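PDB 4WTP: beta-1,3-glucanosyltransferase from Rhizomucor miehei CAU432, which belongs to glycosyl hydrolase family 17, a family of carbohydrate-active enzymes, and is built as a single-chain (beta/alpha)8 barrel. Local coordinates for residues R70-S75 with L262-F267; L82-T87 with I94-W99; M98-P103 with Q143-Y148; N115-N120 with E154-H159; N147-V152 with I161-A166. One frame throughout, in Å; residues are numbered along the deposited sequence.

All five contacts belong to one (beta/alpha)8 barrel. Contact 1 lies nearest its centre, where side chains from strands 68-71 and 262-263 and the residues after them meet across strand 39-41: an arginine stem, a leucine and two phenylalanines. Contacts 2 and 5 are buried helix-on-strand packing in two beta-alpha-beta units and rest on aliphatic side chains. Contact 3, also buried, sets the loop after strand 93-98 against helix 142-156 and adds a tyrosine and a methionine. Contact 4 is the outermost: two helices meet near their C-terminal ends, and a histidine face joins the aliphatic packing on the solvent side. Helix 142-156 serves contacts 3, 4 and 5; strand 93-98 and the loop after it connect contacts 2 and 3.

Contact 1 (R70-S75 with L262-F267)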
# COMPACT_ATOMS: atom_id res chain seq x y z
N ARG A 70 -2.22 -0.31 5.99
CA ARG A 70 -1.00 0.34 5.62
C ARG A 70 -1.22 1.83 5.49
O ARG A 70 -2.20 2.25 4.85
CB ARG A 70 -0.44 -0.21 4.29
CG ARG A 70 0.82 0.46 3.74
CD ARG A 70 0.51 1.73 2.93
NE ARG A 70 1.70 2.26 2.27
CZ ARG A 70 2.12 1.90 1.07
NH1 ARG A 70 3.22 2.46 0.55
NH2 ARG A 70 1.45 0.99 0.36
N THR A 71 -0.33 2.61 6.09
CA THR A 71 -0.33 4.08 5.96
C THR A 71 0.80 4.54 5.07
O THR A 71 1.81 3.87 4.95
CB THR A 71 -0.23 4.74 7.36
OG1 THR A 71 0.82 4.12 8.12
CG2 THR A 71 -1.54 4.55 8.11
N PHE A 72 0.60 5.71 4.43
CA PHE A 72 1.53 6.19 3.42
C PHE A 72 2.64 7.15 3.88
O PHE A 72 3.65 7.28 3.19
CB PHE A 72 0.78 6.81 2.22
CG PHE A 72 0.10 5.77 1.35
CD1 PHE A 72 0.80 5.14 0.35
CD2 PHE A 72 -1.22 5.40 1.60
CE1 PHE A 72 0.18 4.16 -0.44
CE2 PHE A 72 -1.85 4.43 0.82
CZ PHE A 72 -1.15 3.82 -0.20
N ALA A 73 2.44 7.79 5.03
CA ALA A 73 3.38 8.80 5.51
C ALA A 73 3.51 8.68 7.02
O ALA A 73 2.59 8.22 7.69
CB ALA A 73 2.95 10.22 5.12
N LEU A 74 4.66 9.10 7.56
CA LEU A 74 4.84 9.09 9.01
C LEU A 74 4.35 10.39 9.62
O LEU A 74 3.52 10.34 10.52
CB LEU A 74 6.31 8.88 9.39
CG LEU A 74 6.94 7.56 8.94
CD1 LEU A 74 8.41 7.55 9.35
CD2 LEU A 74 6.23 6.33 9.47
N SER A 75 4.85 11.53 9.11
CA SER A 75 4.60 12.82 9.76
C SER A 75 3.24 13.43 9.41
O SER A 75 2.60 14.05 10.25
CB SER A 75 5.74 13.78 9.47
OG SER A 75 6.01 13.91 8.08
N LEU A 262 -1.24 -5.82 -0.45
CA LEU A 262 -2.00 -4.73 0.19
C LEU A 262 -2.91 -4.15 -0.88
O LEU A 262 -2.42 -3.55 -1.87
CB LEU A 262 -1.04 -3.65 0.70
CG LEU A 262 -0.03 -4.13 1.75
CD1 LEU A 262 0.93 -2.99 2.08
CD2 LEU A 262 -0.74 -4.71 2.98
N TYR A 263 -4.21 -4.35 -0.72
CA TYR A 263 -5.16 -3.92 -1.74
C TYR A 263 -5.38 -2.40 -1.67
O TYR A 263 -5.40 -1.82 -0.59
CB TYR A 263 -6.47 -4.68 -1.59
CG TYR A 263 -7.36 -4.49 -2.80
CD1 TYR A 263 -7.14 -5.22 -3.98
CD2 TYR A 263 -8.34 -3.50 -2.81
CE1 TYR A 263 -7.89 -4.98 -5.12
CE2 TYR A 263 -9.09 -3.26 -3.95
CZ TYR A 263 -8.85 -4.00 -5.09
OH TYR A 263 -9.56 -3.74 -6.25
N PHE A 264 -5.55 -1.77 -2.83
CA PHE A 264 -5.78 -0.31 -2.90
C PHE A 264 -7.21 -0.04 -3.37
O PHE A 264 -7.51 -0.36 -4.52
CB PHE A 264 -4.78 0.33 -3.89
CG PHE A 264 -4.81 1.82 -3.87
CD1 PHE A 264 -5.69 2.54 -4.70
CD2 PHE A 264 -4.01 2.52 -2.96
CE1 PHE A 264 -5.74 3.93 -4.64
CE2 PHE A 264 -4.07 3.91 -2.90
CZ PHE A 264 -4.94 4.62 -3.74
N SER A 265 -8.08 0.52 -2.55
CA SER A 265 -7.77 1.00 -1.19
C SER A 265 -9.00 0.71 -0.32
O SER A 265 -10.00 0.17 -0.80
CB SER A 265 -7.52 2.53 -1.22
OG SER A 265 -8.67 3.25 -1.65
N ALA A 266 -8.91 1.07 0.96
CA ALA A 266 -10.00 0.79 1.88
C ALA A 266 -11.31 1.51 1.51
O ALA A 266 -12.37 0.88 1.39
CB ALA A 266 -9.58 1.15 3.31
N PHE A 267 -11.20 2.82 1.33
CA PHE A 267 -12.38 3.68 1.14
C PHE A 267 -12.23 4.59 -0.06
O PHE A 267 -11.13 5.01 -0.38
CB PHE A 267 -12.62 4.56 2.38
CG PHE A 267 -12.72 3.75 3.63
CD1 PHE A 267 -13.85 2.98 3.88
CD2 PHE A 267 -11.68 3.73 4.58
CE1 PHE A 267 -13.95 2.20 5.02
CE2 PHE A 267 -11.79 2.95 5.73
CZ PHE A 267 -12.93 2.19 5.96
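Arg70 and Leu262 meet inside the barrel, where CD1 of Leu262 lies against the arginine stem, 3.8 Å from Arg70 CB and equally near CG, the two side chains crossing at about a right angle. Two residues further along both segments, Phe72 CZ comes to the edge of the Phe264 ring, in its plane, and approaches Phe264 CE2 to 4.0 Å. The two pairs are tied together within segment 70-75. Arg70 bends at its second side-chain torsion (chi2 -84°), which folds the guanidinium back beneath Phe72; Phe72 CE1 stands 3.3 Å above the centre of that flat group. Arg70 NE makes a weak bond to Thr71 O at 3.1 Å, and NH2 is held by Asn41 OD1. On the other segment, Ser265 CB sits over one face of the Phe264 ring, just after a cis peptide bond between these two residues. Asn41 is also touched by Phe72, Leu262 and Phe264, since strand 39-41 runs between strands 68-71 and 262-263. On its far side strand 262-263 bonds through Leu262 to Ile221 of strand 219-223, closing the barrel, while Thr71 packs outward on Ile94 and Leu96 of strand 93-98.

Contact 2 (L82-T87 with I94-W99)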
# COMPACT_ATOMS: atom_id res chain seq x y z
N LEU A 82 -1.11 7.70 15.39
CA LEU A 82 -2.54 7.40 15.53
C LEU A 82 -2.92 5.99 15.07
O LEU A 82 -3.64 5.26 15.78
CB LEU A 82 -3.38 8.43 14.76
CG LEU A 82 -3.98 9.58 15.56
CD1 LEU A 82 -2.93 10.28 16.42
CD2 LEU A 82 -4.69 10.56 14.64
N ALA A 83 -2.38 5.58 13.92
CA ALA A 83 -2.70 4.25 13.38
C ALA A 83 -2.12 3.10 14.22
O ALA A 83 -2.73 2.04 14.36
CB ALA A 83 -2.25 4.16 11.94
N LEU A 84 -0.94 3.35 14.81
CA LEU A 84 -0.34 2.38 15.75
C LEU A 84 -1.28 2.15 16.95
O LEU A 84 -1.53 1.02 17.34
CB LEU A 84 1.07 2.84 16.20
CG LEU A 84 2.17 2.63 15.15
CD1 LEU A 84 3.39 3.52 15.43
CD2 LEU A 84 2.57 1.16 15.10
N ALA A 85 -1.82 3.22 17.49
CA ALA A 85 -2.73 3.10 18.64
C ALA A 85 -4.07 2.43 18.28
O ALA A 85 -4.54 1.53 18.98
CB ALA A 85 -2.94 4.45 19.30
N ALA A 86 -4.62 2.80 17.11
CA ALA A 86 -5.89 2.22 16.67
C ALA A 86 -5.75 0.73 16.36
O ALA A 86 -6.55 -0.08 16.84
CB ALA A 86 -6.41 2.99 15.47
N THR A 87 -4.71 0.37 15.58
CA THR A 87 -4.48 -1.03 15.25
C THR A 87 -4.22 -1.85 16.54
O THR A 87 -4.73 -2.95 16.70
CB THR A 87 -3.35 -1.25 14.22
OG1 THR A 87 -2.15 -0.54 14.62
CG2 THR A 87 -3.80 -0.79 12.82
N ILE A 94 0.17 -3.61 11.07
CA ILE A 94 0.35 -2.42 10.23
C ILE A 94 1.65 -2.44 9.44
O ILE A 94 2.69 -2.86 9.95
CB ILE A 94 0.23 -1.11 11.06
CG1 ILE A 94 0.13 0.11 10.17
CG2 ILE A 94 1.33 -0.98 12.12
CD1 ILE A 94 -0.36 1.36 10.90
N TYR A 95 1.63 -1.94 8.20
CA TYR A 95 2.85 -1.55 7.47
C TYR A 95 2.90 -0.04 7.55
O TYR A 95 1.93 0.65 7.21
CB TYR A 95 2.78 -1.94 5.99
CG TYR A 95 3.18 -3.36 5.69
CD1 TYR A 95 2.37 -4.45 6.03
CD2 TYR A 95 4.37 -3.62 5.01
CE1 TYR A 95 2.75 -5.76 5.73
CE2 TYR A 95 4.76 -4.89 4.70
CZ TYR A 95 3.97 -5.95 5.09
OH TYR A 95 4.35 -7.23 4.75
N LEU A 96 4.03 0.49 8.01
CA LEU A 96 4.23 1.94 8.04
C LEU A 96 4.99 2.41 6.82
O LEU A 96 6.12 2.00 6.56
CB LEU A 96 5.03 2.32 9.29
CG LEU A 96 4.40 2.09 10.66
CD1 LEU A 96 5.34 2.52 11.79
CD2 LEU A 96 3.11 2.87 10.76
N GLY A 97 4.38 3.32 6.05
CA GLY A 97 5.04 3.91 4.89
C GLY A 97 5.67 5.23 5.29
O GLY A 97 5.09 5.99 6.11
N MET A 98 6.84 5.49 4.71
CA MET A 98 7.49 6.79 4.75
C MET A 98 7.24 7.47 3.43
O MET A 98 7.37 6.84 2.36
CB MET A 98 9.01 6.63 4.93
CG MET A 98 9.43 5.84 6.17
SD MET A 98 11.22 5.61 6.38
CE MET A 98 11.71 7.28 6.94
N TRP A 99 6.86 8.74 3.47
CA TRP A 99 6.58 9.48 2.25
C TRP A 99 7.71 10.41 1.90
O TRP A 99 7.82 11.50 2.47
CB TRP A 99 5.25 10.24 2.31
CG TRP A 99 4.93 10.72 0.93
CD1 TRP A 99 5.17 11.98 0.40
CD2 TRP A 99 4.45 9.92 -0.16
NE1 TRP A 99 4.83 12.01 -0.92
CE2 TRP A 99 4.39 10.80 -1.32
CE3 TRP A 99 4.06 8.60 -0.28
CZ2 TRP A 99 3.94 10.35 -2.55
CZ3 TRP A 99 3.61 8.15 -1.52
CH2 TRP A 99 3.53 9.01 -2.62
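The helical turns bearing Ala83, Leu84 and Thr87 run antiparallel to the strand bearing Ile94 and Leu96: the short axes are 9.8 Å apart at closest, and their directions differ by 179°. This is the returning half of a beta-alpha-beta unit, strand 68-71, helix 79-90 and strand 93-98, one of the repeated elements of the (beta/alpha)8 barrel. The backbones are nearest toward the connection between helix and strand, with 7.1 Å from Thr87 CA to Ile94 CA.

Ile94 has the largest share of the packing and takes part in three of the four residue pairs. Its CG1 arm is extended, CG1 lying opposite the backbone N (chi1 -168°), which carries CD1 to the helix, where it presses on Ala83 CB at 3.5 Å, a close approach consistent with the small alanine side chain. The other branch, CG2, meets Leu84 CD2 at 3.9 Å, with the two side chains at about a right angle. The second methyl of Leu84, CD1, points further along the strand and reaches Leu96 CD1 at 4.2 Å, so one leucine bridges two strand residues of the same face. Val125 of the adjoining strand 125-132 packs against Leu84, Ile94 and Leu96 together. Tyr95, between them in sequence, projects into the barrel, where its hydroxyl bonds to Tyr38 and Lys220.

At the end of the contact next to the helix-strand connection, Thr87 OG1 bonds to Asn124 ND2 and gives its own proton to Ala83 O, one turn back, at 2.7 Å, a carbonyl that accepts from Thr87 N as well.

Contact 3 (M98-P103 with Q143-Y148). With EDO (1,2-ethanediol), chain C.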
# COMPACT_ATOMS: atom_id res chain seq x y z
N MET A 98 6.84 5.49 4.71
CA MET A 98 7.49 6.79 4.75
C MET A 98 7.24 7.47 3.43
O MET A 98 7.37 6.84 2.36
CB MET A 98 9.01 6.63 4.93
CG MET A 98 9.43 5.84 6.17
SD MET A 98 11.22 5.61 6.38
CE MET A 98 11.71 7.28 6.94
N TRP A 99 6.86 8.74 3.47
CA TRP A 99 6.58 9.48 2.25
C TRP A 99 7.71 10.41 1.90
O TRP A 99 7.82 11.50 2.47
CB TRP A 99 5.25 10.24 2.31
CG TRP A 99 4.93 10.72 0.93
CD1 TRP A 99 5.17 11.98 0.40
CD2 TRP A 99 4.45 9.92 -0.16
NE1 TRP A 99 4.83 12.01 -0.92
CE2 TRP A 99 4.39 10.80 -1.32
CE3 TRP A 99 4.06 8.60 -0.28
CZ2 TRP A 99 3.94 10.35 -2.55
CZ3 TRP A 99 3.61 8.15 -1.52
CH2 TRP A 99 3.53 9.01 -2.62
N ILE A 100 8.57 9.97 0.99
CA ILE A 100 9.72 10.78 0.60
C ILE A 100 9.55 11.20 -0.86
O ILE A 100 9.15 10.39 -1.69
CB ILE A 100 11.08 10.10 0.89
CG1 ILE A 100 11.08 8.69 0.31
CG2 ILE A 100 11.39 10.02 2.41
CD1 ILE A 100 12.42 8.00 0.37
N ASP A 101 9.77 12.49 -1.11
CA ASP A 101 9.79 13.05 -2.47
C ASP A 101 10.67 14.31 -2.57
O ASP A 101 11.82 14.23 -3.03
CB ASP A 101 8.38 13.25 -3.05
CG ASP A 101 7.45 13.98 -2.11
OD1 ASP A 101 7.91 14.62 -1.13
OD2 ASP A 101 6.23 13.91 -2.36
N ARG A 102 10.20 15.44 -2.05
CA ARG A 102 11.02 16.66 -2.10
C ARG A 102 12.17 16.53 -1.09
O ARG A 102 12.03 15.81 -0.08
CB ARG A 102 10.18 17.92 -1.87
CG ARG A 102 9.70 18.14 -0.45
CD ARG A 102 9.17 19.56 -0.29
NE ARG A 102 8.88 19.92 1.09
CZ ARG A 102 7.80 19.54 1.78
NH1 ARG A 102 6.89 18.77 1.20
NH2 ARG A 102 7.63 19.93 3.03
N PRO A 103 13.33 17.18 -1.37
CA PRO A 103 14.54 17.12 -0.53
C PRO A 103 14.32 17.17 0.99
O PRO A 103 14.93 16.38 1.71
CB PRO A 103 15.33 18.33 -1.01
CG PRO A 103 14.99 18.40 -2.47
CD PRO A 103 13.59 17.84 -2.65
N GLN A 143 21.56 5.40 -6.10
CA GLN A 143 22.52 5.26 -5.00
C GLN A 143 22.09 6.05 -3.75
O GLN A 143 22.24 5.57 -2.63
CB GLN A 143 23.95 5.66 -5.41
CG GLN A 143 25.02 5.43 -4.35
CD GLN A 143 25.31 3.96 -4.16
OE1 GLN A 143 25.57 3.26 -5.13
NE2 GLN A 143 25.26 3.49 -2.92
N SER A 144 21.59 7.26 -3.96
CA SER A 144 21.09 8.08 -2.83
C SER A 144 19.91 7.43 -2.10
O SER A 144 19.85 7.43 -0.88
CB SER A 144 20.71 9.48 -3.30
OG SER A 144 21.85 10.17 -3.82
N LEU A 145 19.00 6.82 -2.85
CA LEU A 145 17.93 6.08 -2.23
C LEU A 145 18.46 4.87 -1.46
O LEU A 145 18.08 4.64 -0.31
CB LEU A 145 16.88 5.67 -3.27
CG LEU A 145 15.73 4.86 -2.68
CD1 LEU A 145 14.97 5.66 -1.62
CD2 LEU A 145 14.81 4.46 -3.82
N ALA A 146 19.39 4.15 -2.08
CA ALA A 146 20.00 3.00 -1.41
C ALA A 146 20.68 3.39 -0.09
O ALA A 146 20.49 2.73 0.95
CB ALA A 146 21.00 2.32 -2.32
N ASN A 147 21.45 4.48 -0.13
CA ASN A 147 22.09 4.98 1.09
C ASN A 147 21.07 5.36 2.18
O ASN A 147 21.30 5.08 3.38
CB ASN A 147 22.96 6.18 0.74
CG ASN A 147 24.16 5.77 -0.10
OD1 ASN A 147 24.50 4.58 -0.21
ND2 ASN A 147 24.81 6.76 -0.71
N TYR A 148 19.96 5.98 1.79
CA TYR A 148 18.95 6.38 2.74
C TYR A 148 18.31 5.13 3.36
O TYR A 148 18.10 5.06 4.59
CB TYR A 148 17.91 7.23 2.02
CG TYR A 148 16.83 7.78 2.91
CD1 TYR A 148 17.09 8.84 3.76
CD2 TYR A 148 15.54 7.26 2.89
CE1 TYR A 148 16.09 9.39 4.56
CE2 TYR A 148 14.55 7.78 3.70
CZ TYR A 148 14.82 8.85 4.52
OH TYR A 148 13.82 9.35 5.29
C1 EDO C . 13.02 16.49 -5.34
O1 EDO C . 14.16 17.29 -5.69
C2 EDO C . 13.50 15.11 -4.97
O2 EDO C . 14.12 15.09 -3.68
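The end of strand 93-98 and the beta-alpha loop after it in this (beta/alpha)8 barrel bring Met98 and Ile100 against Leu145 and Tyr148 of helix 142-156, a buried apolar seam between the loop and a helix of the outer layer. Tyr148 is the main piece. It stretches out from the helix toward the loop, and Ile100 slides past it in the reverse direction. Ile100 CD1 lies 4.0 Å from Tyr148 CE2, while CG2 touches the phenolic end, 3.8 Å from OH. Met98 comes from the opposite direction to Tyr148; a bend at its last torsion turns the terminal methyl CE to the hydroxyl, 3.4 Å from Tyr148 OH.

The hydroxyl is not left among carbons alone, since it bonds to Phe106 O on helix 104-119, and the Phe106 ring meets that of Tyr148 edge-to-face. Ile100 also reaches the first turn of the contacting helix segment: its CD1 is 4.0 Å from Leu145 CD1. CG1 of Ile100 sits between the backbone N and the carbonyl carbon (chi1 51°), which directs the arm to helix 142-156.

Beyond Ile100 the loop turns polar and more open. A 1,2-ethanediol, probably from the crystallisation liquor, lies beside Asp101 and Pro103. Asp101 N is held by Thr105 OG1, and the carboxylate of Asp101 ties the loop back on itself: Trp99 NE1 donates to Asp101 OD2 at 2.8 Å, arriving from above the carboxylate plane.

Contact 4 (N115-N120 with E154-H159)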
# COMPACT_ATOMS: atom_id res chain seq x y z
N ASN A 115 11.21 9.68 16.15
CA ASN A 115 10.18 10.02 17.14
C ASN A 115 9.23 8.88 17.44
O ASN A 115 8.93 8.60 18.60
CB ASN A 115 9.35 11.22 16.69
CG ASN A 115 10.10 12.53 16.78
OD1 ASN A 115 11.11 12.65 17.48
ND2 ASN A 115 9.63 13.53 16.04
N ILE A 116 8.78 8.20 16.39
CA ILE A 116 7.93 7.04 16.58
C ILE A 116 8.68 5.98 17.39
O ILE A 116 8.09 5.36 18.32
CB ILE A 116 7.46 6.49 15.21
CG1 ILE A 116 6.35 7.39 14.68
CG2 ILE A 116 6.97 5.05 15.35
CD1 ILE A 116 6.26 7.39 13.18
N LEU A 117 9.95 5.76 17.06
CA LEU A 117 10.71 4.74 17.78
C LEU A 117 10.87 5.09 19.29
O LEU A 117 11.03 4.19 20.13
CB LEU A 117 12.07 4.47 17.09
CG LEU A 117 11.96 3.87 15.67
CD1 LEU A 117 13.33 3.80 15.01
CD2 LEU A 117 11.28 2.51 15.70
N ALA A 118 10.85 6.38 19.61
CA ALA A 118 10.99 6.85 21.00
C ALA A 118 9.66 6.90 21.73
O ALA A 118 9.61 6.82 22.96
CB ALA A 118 11.65 8.22 21.01
N ASN A 119 8.59 7.12 20.99
CA ASN A 119 7.32 7.50 21.58
C ASN A 119 6.21 6.44 21.54
O ASN A 119 5.18 6.61 22.20
CB ASN A 119 6.75 8.76 20.89
CG ASN A 119 7.69 9.96 20.91
OD1 ASN A 119 8.52 10.11 21.80
ND2 ASN A 119 7.49 10.87 19.95
N ASN A 120 6.41 5.41 20.72
CA ASN A 120 5.40 4.41 20.43
C ASN A 120 5.87 2.99 20.53
O ASN A 120 7.02 2.66 20.23
CB ASN A 120 4.87 4.62 18.99
CG ASN A 120 4.21 5.98 18.79
OD1 ASN A 120 4.88 6.95 18.48
ND2 ASN A 120 2.90 6.06 19.00
N GLU A 154 19.26 0.72 9.75
CA GLU A 154 20.05 0.76 10.99
C GLU A 154 19.22 1.23 12.18
O GLU A 154 19.49 0.85 13.31
CB GLU A 154 21.28 1.63 10.79
CG GLU A 154 22.31 1.03 9.83
CD GLU A 154 23.35 2.02 9.37
OE1 GLU A 154 23.31 3.20 9.81
OE2 GLU A 154 24.24 1.63 8.58
N LEU A 155 18.20 2.04 11.91
CA LEU A 155 17.28 2.52 12.93
C LEU A 155 16.26 1.49 13.39
O LEU A 155 15.92 1.43 14.57
CB LEU A 155 16.54 3.78 12.46
CG LEU A 155 17.35 5.07 12.27
CD1 LEU A 155 16.49 6.14 11.64
CD2 LEU A 155 18.00 5.55 13.57
N VAL A 156 15.76 0.70 12.45
CA VAL A 156 14.65 -0.19 12.76
C VAL A 156 15.00 -1.67 12.92
O VAL A 156 14.25 -2.41 13.55
CB VAL A 156 13.50 -0.08 11.74
CG1 VAL A 156 12.94 1.33 11.75
CG2 VAL A 156 13.95 -0.52 10.35
N ALA A 157 16.14 -2.07 12.37
CA ALA A 157 16.60 -3.46 12.51
C ALA A 157 16.63 -3.90 13.97
O ALA A 157 16.27 -5.04 14.26
CB ALA A 157 17.95 -3.69 11.81
N PRO A 158 17.08 -3.03 14.90
CA PRO A 158 17.09 -3.45 16.30
C PRO A 158 15.71 -3.73 16.89
O PRO A 158 15.63 -4.37 17.93
CB PRO A 158 17.75 -2.28 17.03
CG PRO A 158 18.59 -1.63 15.99
CD PRO A 158 17.79 -1.75 14.74
N HIS A 159 14.65 -3.25 16.24
CA HIS A 159 13.27 -3.59 16.62
C HIS A 159 12.71 -4.77 15.85
O HIS A 159 11.54 -5.11 15.99
CB HIS A 159 12.35 -2.38 16.43
CG HIS A 159 12.72 -1.20 17.31
ND1 HIS A 159 12.22 -1.03 18.55
CD2 HIS A 159 13.62 -0.16 17.10
CE1 HIS A 159 12.76 0.08 19.10
NE2 HIS A 159 13.62 0.60 18.21
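Leu117 supplies the whole of one side of this contact, and its two methyls meet quite different surroundings. CD1 enters the tight part: it rests on the backbone of the last turn of helix 142-156, 3.5 Å from Leu155 O, and touches Leu155 CB and Val156 CG1, both at 4.1 Å. Val156 is buried here and also packs on Leu113, while Leu155 extends along helix 104-119 to Met110, Leu113 and Lys114. These two helices follow successive strands of the (beta/alpha)8 barrel and pack side by side in its outer layer, the contact lying near the C-terminal ends of both.

The other methyl faces the looser, solvent side. Leu117 CD2 lies over one face of the exposed His159 ring in a CH-pi contact, 4.1 Å from the centroid of the His159 ring and 23° off its normal, displaced toward the rim at His159 CD2 and NE2; the nearest pair is Leu117 CD2 to His159 CD2 at 3.8 Å. Leu155 O stands at the edge of that ring, in its plane. His159 also leans on Val122. Behind Leu117 its helix runs out, Ile116 O accepting from Asn120 N at 2.9 Å and from Asn119 N on the same face, and Asn120 ND2 bonds to Ser81 OG of helix 79-90.

Contact 5 (N147-V152 with I161-A166); sequences NYIKQV and IKVATA
Val163 and Thr165 are the two strand residues that meet Ile149 of helix 142-156, and the approach to them begins at Ile161. That residue still belongs to the connecting loop and packs on Val156 and on Val125 of strand 125-132. Lys162 points to Phe182 and Asp181.

The strand starts at Val163, whose side chain turns to the helix. Its CG2 meets Ile149 CG2 at 4.1 Å, the two branched side chains meeting at a slant. CG1 of Val163 lies beside the backbone N (chi1 -55°) and points to Val156, while CG2, the methyl that meets Ile149, is placed between the backbone N and the carbonyl carbon. The strand's first N-H, Val163 N, is taken by Asp181 OD2. Ala164 points the opposite way, and its methyl packs on Phe182 and Met184 of the next strand; its backbone bonds to Leu128 and Val130.

At Thr165 the side chain again faces the helix. Ile149 reaches it with its longer arm, extended at the second torsion (chi2 163°), so that CD1 lies 4.4 Å from Thr165 CB, a looser touch than the first. The buried hydroxyl of Thr165 is satisfied by Val130 O of strand 125-132. Ala166 turns back toward Ile129 and Asn186.

On the helix, Ile149 also rests on Leu180, and Val152, one turn later, is directed to Leu128. A helix packed through branched aliphatic side chains on the strand that follows it is the arrangement of a beta-alpha-beta crossover, here strand 125-132, helix 142-156 and strand 163-167 of the (beta/alpha)8 barrel.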
# COMPACT_ATOMS: atom_id res chain seq x y z
N ASN A 147 21.45 4.48 -0.13
CA ASN A 147 22.09 4.98 1.09
C ASN A 147 21.07 5.36 2.18
O ASN A 147 21.30 5.08 3.38
CB ASN A 147 22.96 6.18 0.74
CG ASN A 147 24.16 5.77 -0.10
OD1 ASN A 147 24.50 4.58 -0.21
ND2 ASN A 147 24.81 6.76 -0.71
N TYR A 148 19.96 5.98 1.79
CA TYR A 148 18.95 6.38 2.74
C TYR A 148 18.31 5.13 3.36
O TYR A 148 18.10 5.06 4.59
CB TYR A 148 17.91 7.23 2.02
CG TYR A 148 16.83 7.78 2.91
CD1 TYR A 148 17.09 8.84 3.76
CD2 TYR A 148 15.54 7.26 2.89
CE1 TYR A 148 16.09 9.39 4.56
CE2 TYR A 148 14.55 7.78 3.70
CZ TYR A 148 14.82 8.85 4.52
OH TYR A 148 13.82 9.35 5.29
N ILE A 149 18.01 4.13 2.53
CA ILE A 149 17.46 2.87 3.02
C ILE A 149 18.39 2.23 4.04
O ILE A 149 17.95 1.75 5.10
CB ILE A 149 17.14 1.89 1.87
CG1 ILE A 149 16.05 2.48 0.98
CG2 ILE A 149 16.78 0.51 2.42
CD1 ILE A 149 15.92 1.84 -0.39
N LYS A 150 19.68 2.21 3.72
CA LYS A 150 20.68 1.65 4.63
C LYS A 150 20.59 2.34 6.01
O LYS A 150 20.62 1.68 7.06
CB LYS A 150 22.07 1.81 4.01
CG LYS A 150 23.24 1.31 4.85
CD LYS A 150 24.49 1.16 3.99
CE LYS A 150 24.53 2.12 2.80
NZ LYS A 150 25.17 3.43 3.09
N GLN A 151 20.51 3.68 6.00
CA GLN A 151 20.39 4.47 7.24
C GLN A 151 19.09 4.18 8.00
O GLN A 151 19.08 4.05 9.22
CB GLN A 151 20.52 5.96 6.94
CG GLN A 151 21.92 6.36 6.49
CD GLN A 151 21.96 7.66 5.70
OE1 GLN A 151 20.93 8.28 5.43
NE2 GLN A 151 23.17 8.08 5.33
N VAL A 152 17.98 4.03 7.28
CA VAL A 152 16.72 3.68 7.91
C VAL A 152 16.75 2.28 8.54
O VAL A 152 16.28 2.08 9.68
CB VAL A 152 15.54 3.83 6.92
CG1 VAL A 152 14.27 3.28 7.52
CG2 VAL A 152 15.38 5.30 6.52
N ILE A 161 12.18 -4.92 12.70
CA ILE A 161 11.31 -4.48 11.59
C ILE A 161 12.03 -4.51 10.26
O ILE A 161 13.11 -3.95 10.12
CB ILE A 161 10.76 -3.08 11.85
CG1 ILE A 161 9.90 -3.11 13.11
CG2 ILE A 161 9.98 -2.58 10.64
CD1 ILE A 161 9.42 -1.74 13.53
N LYS A 162 11.44 -5.20 9.29
CA LYS A 162 12.05 -5.34 7.96
C LYS A 162 11.73 -4.14 7.07
O LYS A 162 10.68 -3.52 7.20
CB LYS A 162 11.55 -6.63 7.29
CG LYS A 162 11.91 -7.91 8.03
CD LYS A 162 11.31 -9.15 7.36
CE LYS A 162 11.65 -10.43 8.12
NZ LYS A 162 11.14 -11.63 7.43
N VAL A 163 12.66 -3.80 6.17
CA VAL A 163 12.49 -2.64 5.30
C VAL A 163 12.31 -3.01 3.83
O VAL A 163 12.92 -3.94 3.31
CB VAL A 163 13.65 -1.62 5.44
CG1 VAL A 163 13.82 -1.21 6.89
CG2 VAL A 163 14.93 -2.18 4.90
N ALA A 164 11.45 -2.23 3.17
CA ALA A 164 11.19 -2.39 1.74
C ALA A 164 11.16 -1.00 1.13
O ALA A 164 11.21 -0.01 1.83
CB ALA A 164 9.85 -3.06 1.52
N THR A 165 11.13 -0.96 -0.19
CA THR A 165 10.63 0.21 -0.89
C THR A 165 9.55 -0.23 -1.86
O THR A 165 9.50 -1.41 -2.22
CB THR A 165 11.77 0.96 -1.58
OG1 THR A 165 11.34 2.30 -1.88
CG2 THR A 165 12.24 0.19 -2.82
N ALA A 166 8.67 0.69 -2.21
CA ALA A 166 7.61 0.39 -3.17
C ALA A 166 7.84 1.18 -4.45
O ALA A 166 8.16 2.37 -4.38
CB ALA A 166 6.25 0.80 -2.58